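PDB 2OGG: HTH-type transcriptional regulator TreR from Bacillus subtilis, which represses the trePA operon by binding DNA and is able to bind trehalose-6-phosphate, the chain here being its effector-binding (UTRA) domain. Local coordinates for residues A[39-44]-A[55-60]; A[19-24]-A[35-40]; A[117-122]-A[132-137]; A[47-52]-A[106-111]. All coordinates share one frame; numbering follows the deposited sequence.

In the fold
The four contacts spread over the antiparallel sheet of the UTRA domain. Contacts 1 and 2 share Glu39 and Val40 on strand 37-46, and Arg60 N lies 2.9 Å from Asp36 O where they join. Contact 3 is the next hairpin across the sheet, its centre about 10 Å from that of contact 1; the seam includes Asp56 OD1 and Thr133 OG1, 2.7 Å apart. Contact 4 is near the turn of the first hairpin, and Ser43 OG sits 3.0 Å from His50 ND1. Contacts 2 and 4 are farthest apart, about 27 Å between centres. A sulfate held by Arg42 and Arg44 of contact 1 may mark where the effector's phosphate binds.

Contact 1: residues A[39-44]-A[55-60]; sequences EVIRSR and KDYFFR. With SO4 (sulfate ion), chain C.
Val40 and Asp56 form a hydrogen-bonded antiparallel pair that satisfies both backbones: Val40 N donates to Asp56 O at 2.8 Å, and Asp56 N returns the bond to Val40 O at the same length. On the face carrying Val40, Asp56 OD2 takes a salt bridge from Arg42 NH2 (3.2 Å), which reaches it on the anti side and 32° out of the carboxylate plane. The other oxygen, OD1, is held by Thr133 and Gln131. A bend about CG-CD (chi3 -71°) swings the Arg42 guanidinium between Asp56 and a sulfate, probably from the crystallisation liquor. Arg42 NE donates to a water at 2.6 Å, while NH1 and NH2 both reach sulfate O4, the former at 2.8 Å. Arg44 NH2 adds a bond to sulfate O3 (3.0 Å). On the opposite face Tyr57 OH donates to Glu39 OE2, though the modelled 2.5 Å is doubtful at this resolution, and Ile41 CG1 lies beside Lys55 CG at 3.7 Å; Lys55 NZ pairs with Glu102. Long arginines suit an anion site because they span from sheet to ligand. Ser74, Ile75 N and Tyr76 N, at the start of helix 75-83, complete this anion pocket beside a beta hairpin, consistent with phosphate recognition in the UTRA domain.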
# COMPACT_ATOMS: atom_id res chain seq x y z
N GLU A 39 14.94 11.07 22.54
CA GLU A 39 15.88 10.79 21.46
C GLU A 39 16.60 9.48 21.72
O GLU A 39 17.12 9.26 22.80
CB GLU A 39 16.90 11.90 21.34
CG GLU A 39 18.23 11.44 20.74
CD GLU A 39 19.20 12.59 20.42
OE1 GLU A 39 19.67 13.25 21.37
OE2 GLU A 39 19.46 12.86 19.22
N VAL A 40 16.58 8.57 20.75
CA VAL A 40 17.35 7.32 20.90
C VAL A 40 18.24 7.13 19.68
O VAL A 40 17.78 7.25 18.53
CB VAL A 40 16.43 6.10 20.99
CG1 VAL A 40 17.25 4.84 21.32
CG2 VAL A 40 15.31 6.34 22.00
N ILE A 41 19.54 7.01 19.92
CA ILE A 41 20.46 6.77 18.83
C ILE A 41 21.16 5.43 19.03
O ILE A 41 21.85 5.20 20.03
CB ILE A 41 21.44 7.93 18.67
CG1 ILE A 41 20.71 9.17 18.17
CG2 ILE A 41 22.57 7.57 17.72
CD1 ILE A 41 21.59 10.40 18.19
N ARG A 42 20.99 4.54 18.06
CA ARG A 42 21.51 3.17 18.16
C ARG A 42 22.30 2.80 16.94
O ARG A 42 21.94 3.19 15.83
CB ARG A 42 20.35 2.19 18.25
CG ARG A 42 19.59 2.32 19.52
CD ARG A 42 18.33 1.48 19.54
NE ARG A 42 17.28 1.97 18.64
CZ ARG A 42 16.24 1.22 18.27
NH1 ARG A 42 16.21 -0.08 18.60
NH2 ARG A 42 15.36 1.69 17.41
N SER A 43 23.17 1.82 17.10
CA SER A 43 23.84 1.24 15.95
C SER A 43 23.55 -0.24 15.96
O SER A 43 23.26 -0.79 17.03
CB SER A 43 25.36 1.48 16.02
OG SER A 43 26.01 0.56 16.87
N ARG A 44 23.55 -0.86 14.78
CA ARG A 44 23.31 -2.30 14.67
C ARG A 44 24.58 -2.97 14.20
O ARG A 44 25.09 -2.65 13.14
CB ARG A 44 22.22 -2.58 13.63
CG ARG A 44 21.01 -1.69 13.69
CD ARG A 44 20.09 -2.15 14.79
NE ARG A 44 18.92 -1.28 14.87
CZ ARG A 44 17.79 -1.61 15.49
NH1 ARG A 44 17.68 -2.78 16.10
NH2 ARG A 44 16.77 -0.76 15.49
N LYS A 55 18.31 6.48 14.29
CA LYS A 55 17.93 7.60 15.17
C LYS A 55 16.41 7.73 15.30
O LYS A 55 15.71 7.77 14.29
CB LYS A 55 18.56 8.89 14.65
CG LYS A 55 20.09 8.78 14.57
CD LYS A 55 20.73 9.83 13.67
CE LYS A 55 20.69 11.20 14.32
NZ LYS A 55 21.61 12.17 13.68
N ASP A 56 15.88 7.50 16.49
CA ASP A 56 14.45 7.72 16.69
C ASP A 56 14.21 8.96 17.54
O ASP A 56 14.81 9.05 18.61
CB ASP A 56 13.79 6.50 17.34
CG ASP A 56 13.45 5.39 16.34
OD1 ASP A 56 12.36 5.50 15.73
OD2 ASP A 56 14.23 4.39 16.19
N TYR A 57 13.10 9.63 17.28
CA TYR A 57 12.65 10.81 18.01
C TYR A 57 11.12 10.80 18.08
O TYR A 57 10.46 10.82 17.04
CB TYR A 57 13.08 12.06 17.26
CG TYR A 57 14.57 12.22 17.15
CD1 TYR A 57 15.30 12.88 18.15
CD2 TYR A 57 15.26 11.78 16.03
CE1 TYR A 57 16.65 13.02 18.05
CE2 TYR A 57 16.61 11.78 16.00
CZ TYR A 57 17.31 12.48 16.97
OH TYR A 57 18.68 12.57 16.88
N PHE A 58 10.54 10.83 19.28
CA PHE A 58 9.10 10.89 19.42
C PHE A 58 8.68 11.59 20.70
O PHE A 58 9.52 11.84 21.57
CB PHE A 58 8.49 9.50 19.31
CG PHE A 58 9.13 8.51 20.22
CD1 PHE A 58 10.27 7.86 19.84
CD2 PHE A 58 8.68 8.34 21.51
CE1 PHE A 58 10.89 6.98 20.68
CE2 PHE A 58 9.28 7.44 22.36
CZ PHE A 58 10.37 6.74 21.94
N PHE A 59 7.44 12.08 20.73
CA PHE A 59 7.00 12.94 21.84
C PHE A 59 6.72 12.11 23.09
O PHE A 59 5.79 11.27 23.11
CB PHE A 59 5.72 13.72 21.50
CG PHE A 59 5.89 14.74 20.42
CD1 PHE A 59 5.78 16.09 20.72
CD2 PHE A 59 5.91 14.35 19.09
CE1 PHE A 59 5.77 17.04 19.71
CE2 PHE A 59 6.04 15.31 18.07
CZ PHE A 59 5.89 16.65 18.38
N ARG A 60 7.24 12.62 24.20
CA ARG A 60 6.97 11.99 25.46
C ARG A 60 5.49 12.09 25.79
O ARG A 60 4.95 11.25 26.49
CB ARG A 60 7.80 12.64 26.54
CG ARG A 60 7.29 12.35 27.93
CD ARG A 60 7.69 13.47 28.83
NE ARG A 60 6.94 13.40 30.07
CZ ARG A 60 5.65 13.70 30.18
NH1 ARG A 60 4.99 14.26 29.17
NH2 ARG A 60 5.07 13.57 31.36
S SO4 C . 13.05 -1.04 16.29
O1 SO4 C . 12.54 0.19 15.69
O2 SO4 C . 11.99 -1.99 16.52
O3 SO4 C . 13.98 -1.73 15.42
O4 SO4 C . 13.66 -0.64 17.54
O HOH W 1 16.96 4.27 17.49

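Contact 2: residues A[19-24]-A[35-40]; sequences EPPSEL and DDIWEV. With GOL (glycerol), chain E; SO4 (sulfate ion), chain D.
Glu19 and Ile37 make one antiparallel hydrogen-bonded pair. Ile37 N donates to Glu19 O at 3.0 Å from above the carbonyl plane, 36° out of it, and Glu19 N returns a longer bond of 3.2 Å to Ile37 O. That carbonyl also accepts from O3 of a glycerol at 2.8 Å, so two donors hold it. The side chain of Glu19 can be followed outward: CB lies against glycerol C3 at 3.5 Å, and CG and CD then run on extended (chi2 173°), which carries the carboxylate alongside the glycerol, Glu19 OE1 being 3.6 Å from its O2. There OE1 accepts a bond from a water at 2.7 Å. The same water donates to Glu39 OE1, bridging two carboxylates whose like charges would probably disfavour closer approach. Pro20 and Pro21 follow. Pro21 has no N-H to offer Asp35 O, consistent with the pairing ending at Glu19. Pro21 CD rests 3.2 Å from Asp35 O, and the proline ring crosses the Ile37 side chain at about a right angle, CD nearest CG1. Ser22 N donates to glycerol O1 (2.7 Å), while Ser22 takes the N-cap position of helix 23-29, its small hydroxyl making a weak bond to Ile25 N. Asp36 N is bound to a second sulfate, which like the glycerol probably comes from the crystallisation liquor.

The prolines thus turn the chain from strand 11-19, outermost in this chain's sheet, into helix 23-29. Ile37 begins the neighbouring strand 37-46 and packs on Phe59 of strand 49-59, while Pro21 touches Ala31 in the loop after the helix.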
# COMPACT_ATOMS: atom_id res chain seq x y z
N GLU A 19 14.72 15.45 26.34
CA GLU A 19 15.08 16.85 26.40
C GLU A 19 14.15 17.59 25.47
O GLU A 19 13.50 16.97 24.63
CB GLU A 19 16.51 17.00 25.87
CG GLU A 19 17.60 16.65 26.87
CD GLU A 19 18.97 16.67 26.22
OE1 GLU A 19 19.15 15.92 25.22
OE2 GLU A 19 19.82 17.49 26.65
N PRO A 20 14.17 18.94 25.53
CA PRO A 20 13.55 19.73 24.45
C PRO A 20 14.28 19.45 23.11
O PRO A 20 15.48 19.22 23.09
CB PRO A 20 13.81 21.18 24.89
CG PRO A 20 14.21 21.11 26.34
CD PRO A 20 14.90 19.79 26.48
N PRO A 21 13.58 19.63 21.98
CA PRO A 21 14.19 19.40 20.66
C PRO A 21 15.27 20.40 20.18
O PRO A 21 15.14 21.61 20.39
CB PRO A 21 12.98 19.41 19.73
CG PRO A 21 12.00 20.27 20.42
CD PRO A 21 12.18 20.06 21.89
N SER A 22 16.28 19.90 19.46
CA SER A 22 17.24 20.76 18.78
C SER A 22 16.49 21.43 17.64
O SER A 22 15.32 21.10 17.37
CB SER A 22 18.42 19.94 18.22
OG SER A 22 17.98 19.03 17.22
N GLU A 23 17.14 22.35 16.94
CA GLU A 23 16.43 23.03 15.88
C GLU A 23 16.13 22.13 14.69
O GLU A 23 15.11 22.30 14.02
CB GLU A 23 17.13 24.33 15.47
CG GLU A 23 17.19 25.33 16.61
CD GLU A 23 17.91 26.62 16.23
OE1 GLU A 23 19.00 26.55 15.61
OE2 GLU A 23 17.41 27.69 16.63
N LEU A 24 16.97 21.13 14.46
CA LEU A 24 16.70 20.18 13.40
C LEU A 24 15.47 19.31 13.73
O LEU A 24 14.61 19.12 12.87
CB LEU A 24 17.92 19.32 13.05
CG LEU A 24 17.63 18.09 12.15
CD1 LEU A 24 17.23 18.46 10.69
CD2 LEU A 24 18.79 17.09 12.16
N ASP A 35 8.16 21.08 24.14
CA ASP A 35 7.71 19.73 23.94
C ASP A 35 8.86 18.84 24.39
O ASP A 35 10.01 19.13 24.10
CB ASP A 35 7.44 19.47 22.46
CG ASP A 35 6.09 19.99 22.00
OD1 ASP A 35 5.09 19.83 22.76
OD2 ASP A 35 6.01 20.44 20.83
N ASP A 36 8.56 17.83 25.19
CA ASP A 36 9.59 16.91 25.64
C ASP A 36 9.69 15.77 24.64
O ASP A 36 8.69 15.10 24.34
CB ASP A 36 9.28 16.40 27.05
CG ASP A 36 9.75 17.37 28.14
OD1 ASP A 36 10.58 18.26 27.83
OD2 ASP A 36 9.37 17.19 29.32
N ILE A 37 10.88 15.57 24.10
CA ILE A 37 11.09 14.63 23.02
C ILE A 37 12.08 13.58 23.48
O ILE A 37 13.09 13.91 24.07
CB ILE A 37 11.70 15.36 21.77
CG1 ILE A 37 10.72 16.38 21.21
CG2 ILE A 37 12.08 14.36 20.70
CD1 ILE A 37 9.41 15.77 20.80
N TRP A 38 11.78 12.31 23.21
CA TRP A 38 12.71 11.24 23.52
C TRP A 38 13.63 11.17 22.32
O TRP A 38 13.16 11.39 21.20
CB TRP A 38 11.94 9.93 23.60
CG TRP A 38 11.11 9.78 24.81
CD1 TRP A 38 9.75 9.65 24.86
CD2 TRP A 38 11.59 9.53 26.14
NE1 TRP A 38 9.35 9.34 26.16
CE2 TRP A 38 10.46 9.20 26.94
CE3 TRP A 38 12.86 9.38 26.69
CZ2 TRP A 38 10.57 8.83 28.27
CZ3 TRP A 38 12.97 8.99 28.03
CH2 TRP A 38 11.84 8.75 28.80
N GLU A 39 14.94 11.07 22.54
CA GLU A 39 15.88 10.79 21.46
C GLU A 39 16.60 9.48 21.72
O GLU A 39 17.12 9.26 22.80
CB GLU A 39 16.90 11.90 21.34
CG GLU A 39 18.23 11.44 20.74
CD GLU A 39 19.20 12.59 20.42
OE1 GLU A 39 19.67 13.25 21.37
OE2 GLU A 39 19.46 12.86 19.22
N VAL A 40 16.58 8.57 20.75
CA VAL A 40 17.35 7.32 20.90
C VAL A 40 18.24 7.13 19.68
O VAL A 40 17.78 7.25 18.53
CB VAL A 40 16.43 6.10 20.99
CG1 VAL A 40 17.25 4.84 21.32
CG2 VAL A 40 15.31 6.34 22.00
C1 GOL E . 15.85 16.72 20.44
O1 GOL E . 16.82 17.23 19.54
C2 GOL E . 16.52 16.06 21.64
O2 GOL E . 17.56 16.90 22.10
C3 GOL E . 15.49 15.79 22.74
O3 GOL E . 15.71 14.55 23.40
S SO4 D . 5.53 17.61 27.30
O1 SO4 D . 6.01 17.54 25.92
O2 SO4 D . 4.11 17.23 27.31
O3 SO4 D . 6.27 16.68 28.17
O4 SO4 D . 5.71 18.98 27.79
O HOH W 2 18.43 13.54 24.29

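Contact 3: residues A[117-122]-A[132-137]; sequences VVRNYV and YTESRH
A beta hairpin of strands 114-124 and 129-138 brings Val117 through Tyr121 opposite Arg136 through Tyr132 in five antiparallel pairs. Two of them are hydrogen-bonded: Val118 and Ser135 exchange N-H...O bonds of 2.8 Å each way. In the other, Asn120 N to Thr133 O and Thr133 N to Asn120 O are both 3.0 Å. On the face of Tyr132 and Glu134, Arg119 stays extended from CG to NE (chi2 180°), running beside the Tyr132 ring with its guanidinium nearly coplanar, so that Arg119 NE bonds to Tyr132 OH at 3.2 Å. The hydroxyl in turn donates a hydrogen bond to Glu134 OE1 (2.9 Å), reached on the anti side. An aromatic hydroxyl suits this place because it can accept from the arginine and donate to the acid. Tyr121 points the same way as Tyr132, their rings oblique with planes at 44° and CE1 of Tyr121 3.3 Å from CD1 of Tyr132. At the far end Val117 CG2 sits over one face of the Arg136 guanidinium, 3.6 Å from NH1; the salt bridge of that group with Glu134 OE2 is modelled implausibly short and so is doubtful. On the other face Ser135 OG bonds to Asp54 of strand 49-59. Arg119 NH2 and Arg136 NH1 come within 4.4 Å, but Glu97 and Asp103 probably offset much of the positive charge; the bond from Tyr132 OH would be expected to favour the carboxylate form of Glu134.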
# COMPACT_ATOMS: atom_id res chain seq x y z
N VAL A 117 19.94 6.59 3.33
CA VAL A 117 19.22 7.15 4.47
C VAL A 117 17.71 7.03 4.32
O VAL A 117 17.11 7.63 3.43
CB VAL A 117 19.54 8.62 4.74
CG1 VAL A 117 18.75 9.11 5.96
CG2 VAL A 117 21.03 8.82 4.97
N VAL A 118 17.11 6.20 5.16
CA VAL A 118 15.66 6.04 5.20
C VAL A 118 15.04 6.90 6.30
O VAL A 118 15.40 6.79 7.48
CB VAL A 118 15.25 4.58 5.42
CG1 VAL A 118 13.74 4.46 5.36
CG2 VAL A 118 15.93 3.68 4.36
N ARG A 119 14.19 7.82 5.88
CA ARG A 119 13.47 8.67 6.82
C ARG A 119 12.00 8.34 6.81
O ARG A 119 11.36 8.37 5.77
CB ARG A 119 13.64 10.13 6.46
CG ARG A 119 14.98 10.67 6.88
CD ARG A 119 15.08 12.13 6.49
NE ARG A 119 16.36 12.71 6.86
CZ ARG A 119 17.40 12.81 6.04
NH1 ARG A 119 17.40 12.22 4.84
NH2 ARG A 119 18.51 13.34 6.49
N ASN A 120 11.43 8.31 8.00
CA ASN A 120 10.08 7.83 8.17
C ASN A 120 9.35 8.72 9.18
O ASN A 120 9.88 9.04 10.23
CB ASN A 120 10.18 6.40 8.66
CG ASN A 120 8.88 5.70 8.65
OD1 ASN A 120 8.03 5.96 7.81
ND2 ASN A 120 8.77 4.69 9.48
N TYR A 121 8.21 9.24 8.77
CA TYR A 121 7.40 10.13 9.59
C TYR A 121 6.07 9.46 9.91
O TYR A 121 5.30 9.16 9.01
CB TYR A 121 7.15 11.41 8.81
CG TYR A 121 8.43 12.08 8.37
CD1 TYR A 121 8.95 13.17 9.07
CD2 TYR A 121 9.11 11.64 7.23
CE1 TYR A 121 10.14 13.76 8.70
CE2 TYR A 121 10.26 12.29 6.79
CZ TYR A 121 10.81 13.31 7.57
OH TYR A 121 11.95 13.96 7.15
N VAL A 122 5.80 9.24 11.19
CA VAL A 122 4.61 8.50 11.60
C VAL A 122 3.57 9.45 12.20
O VAL A 122 3.95 10.41 12.87
CB VAL A 122 5.00 7.43 12.62
CG1 VAL A 122 3.89 6.41 12.82
CG2 VAL A 122 6.26 6.77 12.18
N TYR A 132 9.61 10.55 14.40
CA TYR A 132 10.50 10.68 13.27
C TYR A 132 11.69 9.75 13.41
O TYR A 132 12.35 9.74 14.44
CB TYR A 132 10.93 12.13 13.08
CG TYR A 132 12.20 12.28 12.26
CD1 TYR A 132 12.17 12.31 10.87
CD2 TYR A 132 13.42 12.48 12.87
CE1 TYR A 132 13.35 12.37 10.12
CE2 TYR A 132 14.60 12.61 12.12
CZ TYR A 132 14.57 12.53 10.76
OH TYR A 132 15.75 12.71 10.03
N THR A 133 11.95 8.96 12.37
CA THR A 133 13.04 8.00 12.37
C THR A 133 13.97 8.25 11.19
O THR A 133 13.54 8.69 10.14
CB THR A 133 12.49 6.58 12.32
OG1 THR A 133 11.54 6.43 13.37
CG2 THR A 133 13.59 5.54 12.52
N GLU A 134 15.26 8.14 11.45
CA GLU A 134 16.29 8.35 10.44
C GLU A 134 17.25 7.18 10.53
O GLU A 134 17.84 6.93 11.59
CB GLU A 134 17.06 9.64 10.69
CG GLU A 134 18.18 9.81 9.68
CD GLU A 134 19.08 11.00 9.95
OE1 GLU A 134 18.56 12.08 10.32
OE2 GLU A 134 20.28 10.90 9.61
N SER A 135 17.21 6.32 9.52
CA SER A 135 17.94 5.05 9.55
C SER A 135 19.01 5.08 8.49
O SER A 135 18.71 5.27 7.32
CB SER A 135 16.97 3.91 9.27
OG SER A 135 17.52 2.68 9.66
N ARG A 136 20.26 5.10 8.92
CA ARG A 136 21.38 5.31 8.00
C ARG A 136 22.14 4.01 7.75
O ARG A 136 22.72 3.43 8.70
CB ARG A 136 22.31 6.38 8.57
CG ARG A 136 21.55 7.61 9.04
CD ARG A 136 22.47 8.71 9.57
NE ARG A 136 23.38 9.23 8.55
CZ ARG A 136 23.11 10.26 7.76
NH1 ARG A 136 21.93 10.87 7.84
NH2 ARG A 136 24.02 10.69 6.88
N HIS A 137 22.13 3.53 6.50
CA HIS A 137 22.81 2.30 6.14
C HIS A 137 24.06 2.52 5.33
O HIS A 137 24.03 3.25 4.34
CB HIS A 137 21.90 1.44 5.29
CG HIS A 137 20.60 1.10 5.94
ND1 HIS A 137 19.59 2.01 6.10
CD2 HIS A 137 20.14 -0.07 6.44
CE1 HIS A 137 18.55 1.43 6.68
NE2 HIS A 137 18.85 0.16 6.88

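Contact 4: residues A[47-52]-A[106-111]; sequences DGEHVI and LLDLRG
The amide of His50 gives Asp108 OD2 the shortest polar bond here: His50 N donates at 2.7 Å, the oxygen being met from above the carboxylate plane, 46° out of it. Asp108 N answers with a bond to His50 O at 2.9 Å, so one aspartate grips both backbone polar groups of His50. A short acidic side chain suits the place, since with CG anti to the carbonyl carbon (chi1 -47°) the carboxylate bends back to the strand while the amide beside it is still within bonding distance. The same OD2 also rests 3.2 Å from Glu49 CA. Leu107 fills the space next to this pair, its CB 3.3 Å from His50 O and its CD2 3.4 Å from Ile52 O, so the branched apolar side chain runs along the strand backbone. Here the loop that leaves helix 101-106 meets the start of strand 49-59, just past the turn of the hairpin made with strand 37-46. Gly48, preceded by a cis peptide bond, is part of that turn, and Leu107 is the first residue to leave helical geometry. His50 CB faces the last helical carbonyl, Leu106 O, at 3.6 Å; its ring nitrogen ND1 is bonded to Ser43 OG on the adjacent strand. Farther out, Glu49 OE2 makes a long salt bridge of 3.4 Å to Arg110 NH2, the carboxylate and guanidinium planes standing nearly perpendicular at 87°. Glu49 OE1 is paired with Arg138 of strand 129-138, which also donates to Asp108 O.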
# COMPACT_ATOMS: atom_id res chain seq x y z
N ASP A 47 27.02 -9.08 12.43
CA ASP A 47 28.37 -9.52 12.73
C ASP A 47 29.30 -9.64 11.53
O ASP A 47 28.87 -9.96 10.42
CB ASP A 47 28.39 -10.73 13.69
CG ASP A 47 28.12 -10.33 15.17
OD1 ASP A 47 28.76 -10.93 16.07
OD2 ASP A 47 27.27 -9.43 15.42
N GLY A 48 30.50 -9.11 11.72
CA GLY A 48 30.82 -8.51 13.01
C GLY A 48 31.02 -7.01 12.94
O GLY A 48 31.94 -6.46 13.55
N GLU A 49 30.12 -6.32 12.25
CA GLU A 49 30.34 -4.91 11.95
C GLU A 49 29.17 -4.06 12.32
O GLU A 49 28.02 -4.46 12.14
CB GLU A 49 30.64 -4.73 10.47
CG GLU A 49 31.87 -5.46 9.99
CD GLU A 49 32.24 -5.07 8.58
OE1 GLU A 49 31.41 -5.26 7.67
OE2 GLU A 49 33.35 -4.52 8.39
N HIS A 50 29.46 -2.83 12.74
CA HIS A 50 28.44 -1.80 12.96
C HIS A 50 28.14 -1.12 11.64
O HIS A 50 29.01 -0.43 11.07
CB HIS A 50 28.93 -0.77 13.97
CG HIS A 50 29.16 -1.33 15.34
ND1 HIS A 50 28.14 -1.46 16.26
CD2 HIS A 50 30.27 -1.84 15.92
CE1 HIS A 50 28.62 -2.01 17.36
NE2 HIS A 50 29.91 -2.24 17.18
N VAL A 51 26.92 -1.28 11.15
CA VAL A 51 26.64 -0.90 9.79
C VAL A 51 25.42 -0.03 9.56
O VAL A 51 25.26 0.51 8.47
CB VAL A 51 26.65 -2.10 8.87
CG1 VAL A 51 27.99 -2.79 8.95
CG2 VAL A 51 25.56 -3.05 9.27
N ILE A 52 24.50 0.00 10.54
CA ILE A 52 23.33 0.86 10.46
C ILE A 52 23.29 1.79 11.66
O ILE A 52 23.56 1.37 12.80
CB ILE A 52 22.03 0.04 10.40
CG1 ILE A 52 21.99 -0.81 9.14
CG2 ILE A 52 20.81 0.98 10.38
CD1 ILE A 52 21.46 -2.21 9.35
N LEU A 106 30.72 6.08 14.91
CA LEU A 106 29.91 5.00 15.42
C LEU A 106 29.84 3.75 14.53
O LEU A 106 29.50 2.68 15.01
CB LEU A 106 28.50 5.50 15.80
CG LEU A 106 28.42 6.75 16.68
CD1 LEU A 106 27.00 7.09 17.05
CD2 LEU A 106 29.27 6.62 17.94
N LEU A 107 30.09 3.89 13.24
CA LEU A 107 30.00 2.71 12.36
C LEU A 107 31.34 2.34 11.72
O LEU A 107 32.23 3.17 11.62
CB LEU A 107 28.94 2.89 11.26
CG LEU A 107 27.56 3.42 11.65
CD1 LEU A 107 26.80 3.81 10.40
CD2 LEU A 107 26.76 2.38 12.46
N ASP A 108 31.49 1.07 11.37
CA ASP A 108 32.67 0.64 10.64
C ASP A 108 32.46 0.95 9.15
O ASP A 108 31.86 0.17 8.42
CB ASP A 108 32.89 -0.87 10.85
CG ASP A 108 32.77 -1.28 12.32
OD1 ASP A 108 33.36 -0.61 13.19
OD2 ASP A 108 32.14 -2.32 12.60
N LEU A 109 32.93 2.11 8.71
CA LEU A 109 32.65 2.55 7.34
C LEU A 109 33.68 2.19 6.28
O LEU A 109 33.48 2.49 5.10
CB LEU A 109 32.28 4.03 7.30
CG LEU A 109 30.93 4.31 7.97
CD1 LEU A 109 30.70 5.79 8.13
CD2 LEU A 109 29.74 3.69 7.20
N ARG A 110 34.68 1.40 6.65
CA ARG A 110 35.70 0.95 5.69
C ARG A 110 36.13 2.08 4.76
O ARG A 110 36.45 3.19 5.20
CB ARG A 110 35.14 -0.19 4.82
CG ARG A 110 34.73 -1.46 5.54
CD ARG A 110 34.21 -2.46 4.50
NE ARG A 110 33.82 -3.76 5.06
CZ ARG A 110 34.47 -4.89 4.84
NH1 ARG A 110 35.57 -4.90 4.11
NH2 ARG A 110 34.01 -6.03 5.37
N GLY A 111 36.14 1.78 3.46
CA GLY A 111 36.35 2.79 2.43
C GLY A 111 35.02 3.19 1.81
O GLY A 111 34.82 3.05 0.61